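Local structure of putative hemin transport system, substrate-binding protein (Burkholderia cenocepacia J2315, 5GIZ) at residues R169-A181 and L248-L262. The protein binds heme in the periplasm and probably delivers it to a membrane transporter as the substrate-binding component of a bacterial heme-uptake system. Sequence-based numbering, arbitrary orientation.
With SO4 (sulfate ion), chain C.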
loop_
_atom_site.group_PDB
_atom_site.type_symbol
_atom_site.label_atom_id
_atom_site.label_comp_id
_atom_site.label_asym_id
_atom_site.label_seq_id
_atom_site.Cartn_x
_atom_site.Cartn_y
_atom_site.Cartn_z
ATOM N N ARG A 169 -13.255 3.922 -1.250
ATOM C CA ARG A 169 -12.213 4.957 -1.085
ATOM C C ARG A 169 -11.056 4.421 -0.278
ATOM O O ARG A 169 -10.352 5.169 0.416
ATOM C CB ARG A 169 -12.740 6.221 -0.421
ATOM C CG ARG A 169 -13.801 6.949 -1.222
ATOM C CD ARG A 169 -14.009 8.255 -0.484
ATOM N NE ARG A 169 -15.052 9.119 -1.029
ATOM C CZ ARG A 169 -14.845 10.350 -1.488
ATOM N NH1 ARG A 169 -13.625 10.896 -1.495
ATOM N NH2 ARG A 169 -15.871 11.040 -1.945
ATOM N N THR A 170 -10.812 3.112 -0.403
ATOM C CA THR A 170 -9.665 2.473 0.266
ATOM C C THR A 170 -8.742 1.826 -0.783
ATOM O O THR A 170 -9.147 1.443 -1.898
ATOM C CB THR A 170 -10.057 1.399 1.275
ATOM O OG1 THR A 170 -10.789 0.368 0.587
ATOM C CG2 THR A 170 -10.875 1.961 2.374
ATOM N N ALA A 171 -7.487 1.600 -0.362
ATOM C CA ALA A 171 -6.530 0.871 -1.188
ATOM C C ALA A 171 -7.069 -0.527 -1.465
ATOM O O ALA A 171 -6.976 -1.028 -2.570
ATOM C CB ALA A 171 -5.173 0.773 -0.464
ATOM N N ALA A 172 -7.569 -1.194 -0.416
ATOM C CA ALA A 172 -8.071 -2.544 -0.566
ATOM C C ALA A 172 -9.224 -2.650 -1.580
ATOM O O ALA A 172 -9.256 -3.565 -2.389
ATOM C CB ALA A 172 -8.526 -3.088 0.787
ATOM N N ASP A 173 -10.177 -1.721 -1.520
ATOM C CA ASP A 173 -11.291 -1.701 -2.475
ATOM C C ASP A 173 -10.746 -1.644 -3.926
ATOM O O ASP A 173 -11.155 -2.373 -4.803
ATOM C CB ASP A 173 -12.188 -0.491 -2.204
ATOM C CG ASP A 173 -13.398 -0.468 -3.082
ATOM O OD1 ASP A 173 -14.406 -1.104 -2.724
ATOM O OD2 ASP A 173 -13.312 0.193 -4.139
ATOM N N ALA A 174 -9.780 -0.765 -4.151
ATOM C CA ALA A 174 -9.200 -0.603 -5.465
ATOM C C ALA A 174 -8.470 -1.866 -5.914
ATOM O O ALA A 174 -8.593 -2.313 -7.032
ATOM C CB ALA A 174 -8.251 0.582 -5.484
ATOM N N MET A 175 -7.737 -2.477 -4.996
ATOM C CA MET A 175 -6.984 -3.679 -5.357
ATOM C C MET A 175 -7.878 -4.879 -5.702
ATOM O O MET A 175 -7.664 -5.584 -6.697
ATOM C CB MET A 175 -6.000 -4.082 -4.284
ATOM C CG MET A 175 -4.877 -3.097 -4.093
ATOM S SD MET A 175 -3.801 -2.911 -5.524
ATOM C CE MET A 175 -3.016 -4.530 -5.604
ATOM N N ILE A 176 -8.937 -5.009 -4.935
ATOM C CA ILE A 176 -9.927 -6.069 -5.147
ATOM C C ILE A 176 -10.535 -5.890 -6.543
ATOM O O ILE A 176 -10.616 -6.835 -7.325
ATOM C CB ILE A 176 -10.989 -5.994 -4.082
ATOM C CG1 ILE A 176 -10.433 -6.561 -2.757
ATOM C CG2 ILE A 176 -12.236 -6.759 -4.485
ATOM C CD1 ILE A 176 -11.283 -6.225 -1.581
ATOM N N ARG A 177 -10.918 -4.652 -6.896
ATOM C CA ARG A 177 -11.440 -4.413 -8.228
ATOM C C ARG A 177 -10.418 -4.558 -9.343
ATOM O O ARG A 177 -10.737 -5.142 -10.404
ATOM C CB ARG A 177 -12.049 -3.034 -8.312
ATOM C CG ARG A 177 -13.362 -2.977 -7.542
ATOM C CD ARG A 177 -14.014 -1.584 -7.646
ATOM N NE ARG A 177 -13.301 -0.596 -6.855
ATOM C CZ ARG A 177 -12.678 0.485 -7.306
ATOM N NH1 ARG A 177 -12.704 0.807 -8.599
ATOM N NH2 ARG A 177 -12.056 1.277 -6.429
ATOM N N TYR A 178 -9.164 -4.152 -9.138
ATOM C CA TYR A 178 -8.158 -4.382 -10.164
ATOM C C TYR A 178 -7.900 -5.876 -10.451
ATOM O O TYR A 178 -7.530 -6.258 -11.555
ATOM C CB TYR A 178 -6.832 -3.711 -9.797
ATOM C CG TYR A 178 -6.802 -2.209 -9.984
ATOM C CD1 TYR A 178 -7.301 -1.618 -11.158
ATOM C CD2 TYR A 178 -6.192 -1.376 -9.043
ATOM C CE1 TYR A 178 -7.198 -0.260 -11.373
ATOM C CE2 TYR A 178 -6.098 -0.031 -9.255
ATOM C CZ TYR A 178 -6.582 0.536 -10.425
ATOM O OH TYR A 178 -6.505 1.933 -10.648
ATOM N N ALA A 179 -8.070 -6.694 -9.416
ATOM C CA ALA A 179 -7.871 -8.113 -9.558
ATOM C C ALA A 179 -9.089 -8.837 -10.113
ATOM O O ALA A 179 -9.059 -10.080 -10.130
ATOM C CB ALA A 179 -7.438 -8.724 -8.250
ATOM N N GLY A 180 -10.118 -8.123 -10.561
ATOM C CA GLY A 180 -11.266 -8.752 -11.218
ATOM C C GLY A 180 -12.339 -9.182 -10.252
ATOM O O GLY A 180 -13.205 -9.977 -10.619
ATOM N N ALA A 181 -12.296 -8.701 -9.026
ATOM C CA ALA A 181 -13.253 -9.058 -8.010
ATOM C C ALA A 181 -14.103 -7.865 -7.585
ATOM O O ALA A 181 -13.970 -6.781 -8.158
ATOM C CB ALA A 181 -12.532 -9.668 -6.828
ATOM N N LEU A 248 0.610 -5.410 -0.918
ATOM C CA LEU A 248 -0.797 -5.410 -1.339
ATOM C C LEU A 248 -1.343 -3.992 -1.485
ATOM O O LEU A 248 -2.019 -3.661 -2.485
ATOM C CB LEU A 248 -1.623 -6.187 -0.295
ATOM C CG LEU A 248 -3.132 -6.223 -0.499
ATOM C CD1 LEU A 248 -3.557 -6.835 -1.811
ATOM C CD2 LEU A 248 -3.789 -6.928 0.692
ATOM N N LEU A 249 -1.111 -3.136 -0.485
ATOM C CA LEU A 249 -1.884 -1.890 -0.320
ATOM C C LEU A 249 -1.115 -0.630 -0.667
ATOM O O LEU A 249 -1.715 0.457 -0.658
ATOM C CB LEU A 249 -2.376 -1.767 1.116
ATOM C CG LEU A 249 -3.274 -2.893 1.646
ATOM C CD1 LEU A 249 -3.424 -2.773 3.160
ATOM C CD2 LEU A 249 -4.603 -2.922 0.912
ATOM N N GLY A 250 0.189 -0.737 -0.926
ATOM C CA GLY A 250 1.035 0.446 -0.982
ATOM C C GLY A 250 0.813 1.392 -2.146
ATOM O O GLY A 250 1.143 2.594 -2.009
ATOM N N PHE A 251 0.308 0.883 -3.274
ATOM C CA PHE A 251 0.164 1.734 -4.479
ATOM C C PHE A 251 1.496 2.365 -4.864
ATOM O O PHE A 251 1.651 3.591 -4.882
ATOM C CB PHE A 251 -0.999 2.752 -4.292
ATOM C CG PHE A 251 -2.271 2.168 -4.685
ATOM C CD1 PHE A 251 -3.006 1.417 -3.787
ATOM C CD2 PHE A 251 -2.680 2.197 -6.010
ATOM C CE1 PHE A 251 -4.159 0.794 -4.159
ATOM C CE2 PHE A 251 -3.821 1.518 -6.413
ATOM C CZ PHE A 251 -4.548 0.808 -5.497
ATOM N N GLY A 252 2.473 1.515 -5.136
ATOM C CA GLY A 252 3.758 1.912 -5.616
ATOM C C GLY A 252 4.202 1.225 -6.903
ATOM O O GLY A 252 3.371 0.678 -7.653
ATOM N N PRO A 253 5.509 1.231 -7.188
ATOM C CA PRO A 253 5.964 0.748 -8.484
ATOM C C PRO A 253 5.734 -0.731 -8.716
ATOM O O PRO A 253 5.940 -1.220 -9.808
ATOM C CB PRO A 253 7.445 1.146 -8.537
ATOM C CG PRO A 253 7.811 1.334 -7.117
ATOM C CD PRO A 253 6.609 1.802 -6.390
ATOM N N ARG A 254 5.397 -1.478 -7.664
ATOM C CA ARG A 254 5.057 -2.907 -7.827
ATOM C C ARG A 254 3.599 -3.174 -8.053
ATOM O O ARG A 254 3.156 -4.311 -8.053
ATOM C CB ARG A 254 5.530 -3.728 -6.603
ATOM C CG ARG A 254 7.035 -3.781 -6.407
ATOM C CD ARG A 254 7.460 -4.674 -5.231
ATOM N NE ARG A 254 7.039 -4.128 -3.959
ATOM C CZ ARG A 254 6.948 -4.826 -2.801
ATOM N NH1 ARG A 254 7.137 -6.143 -2.790
ATOM N NH2 ARG A 254 6.605 -4.217 -1.680
ATOM N N LEU A 255 2.830 -2.111 -8.308
ATOM C CA LEU A 255 1.389 -2.281 -8.477
ATOM C C LEU A 255 1.043 -3.408 -9.494
ATOM O O LEU A 255 0.186 -4.213 -9.240
ATOM C CB LEU A 255 0.702 -0.966 -8.876
ATOM C CG LEU A 255 -0.816 -1.068 -8.990
ATOM C CD1 LEU A 255 -1.539 -1.266 -7.685
ATOM C CD2 LEU A 255 -1.354 0.175 -9.668
ATOM N N PRO A 256 1.681 -3.440 -10.666
ATOM C CA PRO A 256 1.333 -4.472 -11.650
ATOM C C PRO A 256 1.546 -5.886 -11.108
ATOM O O PRO A 256 0.661 -6.732 -11.266
ATOM C CB PRO A 256 2.238 -4.161 -12.819
ATOM C CG PRO A 256 2.497 -2.678 -12.687
ATOM C CD PRO A 256 2.691 -2.502 -11.200
ATOM N N LEU A 257 2.637 -6.096 -10.395
ATOM C CA LEU A 257 2.887 -7.402 -9.772
ATOM C C LEU A 257 1.960 -7.685 -8.645
ATOM O O LEU A 257 1.496 -8.809 -8.488
ATOM C CB LEU A 257 4.332 -7.475 -9.288
ATOM C CG LEU A 257 4.783 -8.811 -8.690
ATOM C CD1 LEU A 257 4.718 -9.934 -9.692
ATOM C CD2 LEU A 257 6.167 -8.595 -8.104
ATOM N N ALA A 258 1.656 -6.673 -7.838
ATOM C CA ALA A 258 0.703 -6.837 -6.763
ATOM C C ALA A 258 -0.694 -7.242 -7.256
ATOM O O ALA A 258 -1.330 -8.127 -6.691
ATOM C CB ALA A 258 0.605 -5.574 -5.944
ATOM N N VAL A 259 -1.177 -6.564 -8.292
ATOM C CA VAL A 259 -2.457 -6.920 -8.890
ATOM C C VAL A 259 -2.388 -8.343 -9.526
ATOM O O VAL A 259 -3.280 -9.134 -9.299
ATOM C CB VAL A 259 -2.871 -5.861 -9.901
ATOM C CG1 VAL A 259 -4.064 -6.325 -10.740
ATOM C CG2 VAL A 259 -3.240 -4.561 -9.212
ATOM N N THR A 260 -1.319 -8.689 -10.234
ATOM C CA THR A 260 -1.194 -10.017 -10.792
ATOM C C THR A 260 -1.207 -11.056 -9.671
ATOM O O THR A 260 -1.822 -12.123 -9.799
ATOM C CB THR A 260 0.114 -10.104 -11.590
ATOM O OG1 THR A 260 0.063 -9.125 -12.623
ATOM C CG2 THR A 260 0.281 -11.454 -12.229
ATOM N N THR A 261 -0.539 -10.770 -8.565
ATOM C CA THR A 261 -0.426 -11.689 -7.474
ATOM C C THR A 261 -1.718 -11.867 -6.745
ATOM O O THR A 261 -2.142 -13.021 -6.457
ATOM C CB THR A 261 0.650 -11.222 -6.475
ATOM O OG1 THR A 261 1.919 -11.120 -7.174
ATOM C CG2 THR A 261 0.839 -12.188 -5.299
ATOM N N LEU A 262 -2.413 -10.758 -6.480
ATOM C CA LEU A 262 -3.739 -10.888 -5.888
ATOM C C LEU A 262 -4.708 -11.712 -6.782
ATOM O O LEU A 262 -5.429 -12.570 -6.322
ATOM C CB LEU A 262 -4.318 -9.509 -5.646
ATOM C CG LEU A 262 -5.710 -9.532 -4.987
ATOM C CD1 LEU A 262 -5.690 -10.321 -3.695
ATOM C CD2 LEU A 262 -6.187 -8.109 -4.760
HETATM S S SO4 C . -8.890 2.931 -12.837
HETATM O O1 SO4 C . -7.477 3.042 -12.735
HETATM O O2 SO4 C . -9.512 4.096 -13.542
HETATM O O3 SO4 C . -9.294 1.674 -13.479
HETATM O O4 SO4 C . -9.576 2.926 -11.584
#
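Met-175 and Val-259 meet where helix 171-178 crosses helix 255-262 at -68°, the two short axes coming within 9.3 Å, while the first turn of 171-178 lies against Leu-249, the CA atoms of Ala-171 and Leu-249 being 5.5 Å apart. Met-175 is a knob in a hole formed by Leu-248, Ala-258, Val-259 and Leu-262. Its chain bends at chi2 and chi3 (-64° and -67°), which folds Met-175 CE onto Val-259 CG2, 3.6 Å away, and Ala-258 CB. Met-175 SD lies 3.5 Å from Leu-255 CD1 and makes an oblique Met-aromatic contact with Phe-251, 4.4 Å from the ring centroid. That ring also touches Ala-174 CB through CZ, and turns its edge to Ala-171 O and to Tyr-178 CE2. In this bilobal periplasmic binding protein, the contact fits helix 171-178, which leads off the second lobe's sheet, against the C-terminal helix. Ala-171 and Ala-172, seen to bind heme in another structure of this protein, pack against Leu-249, whose CD2 is 3.9 Å from Ala-172 CB. Just before Gly-180, the C-prime residue of the helix-ending Schellman motif, Ala-179 CB rests on Leu-262 CD2 at 3.8 Å. Tyr-178 lays CB on Val-259 CG2, and its OH donates to sulfate O1 at 2.6 Å.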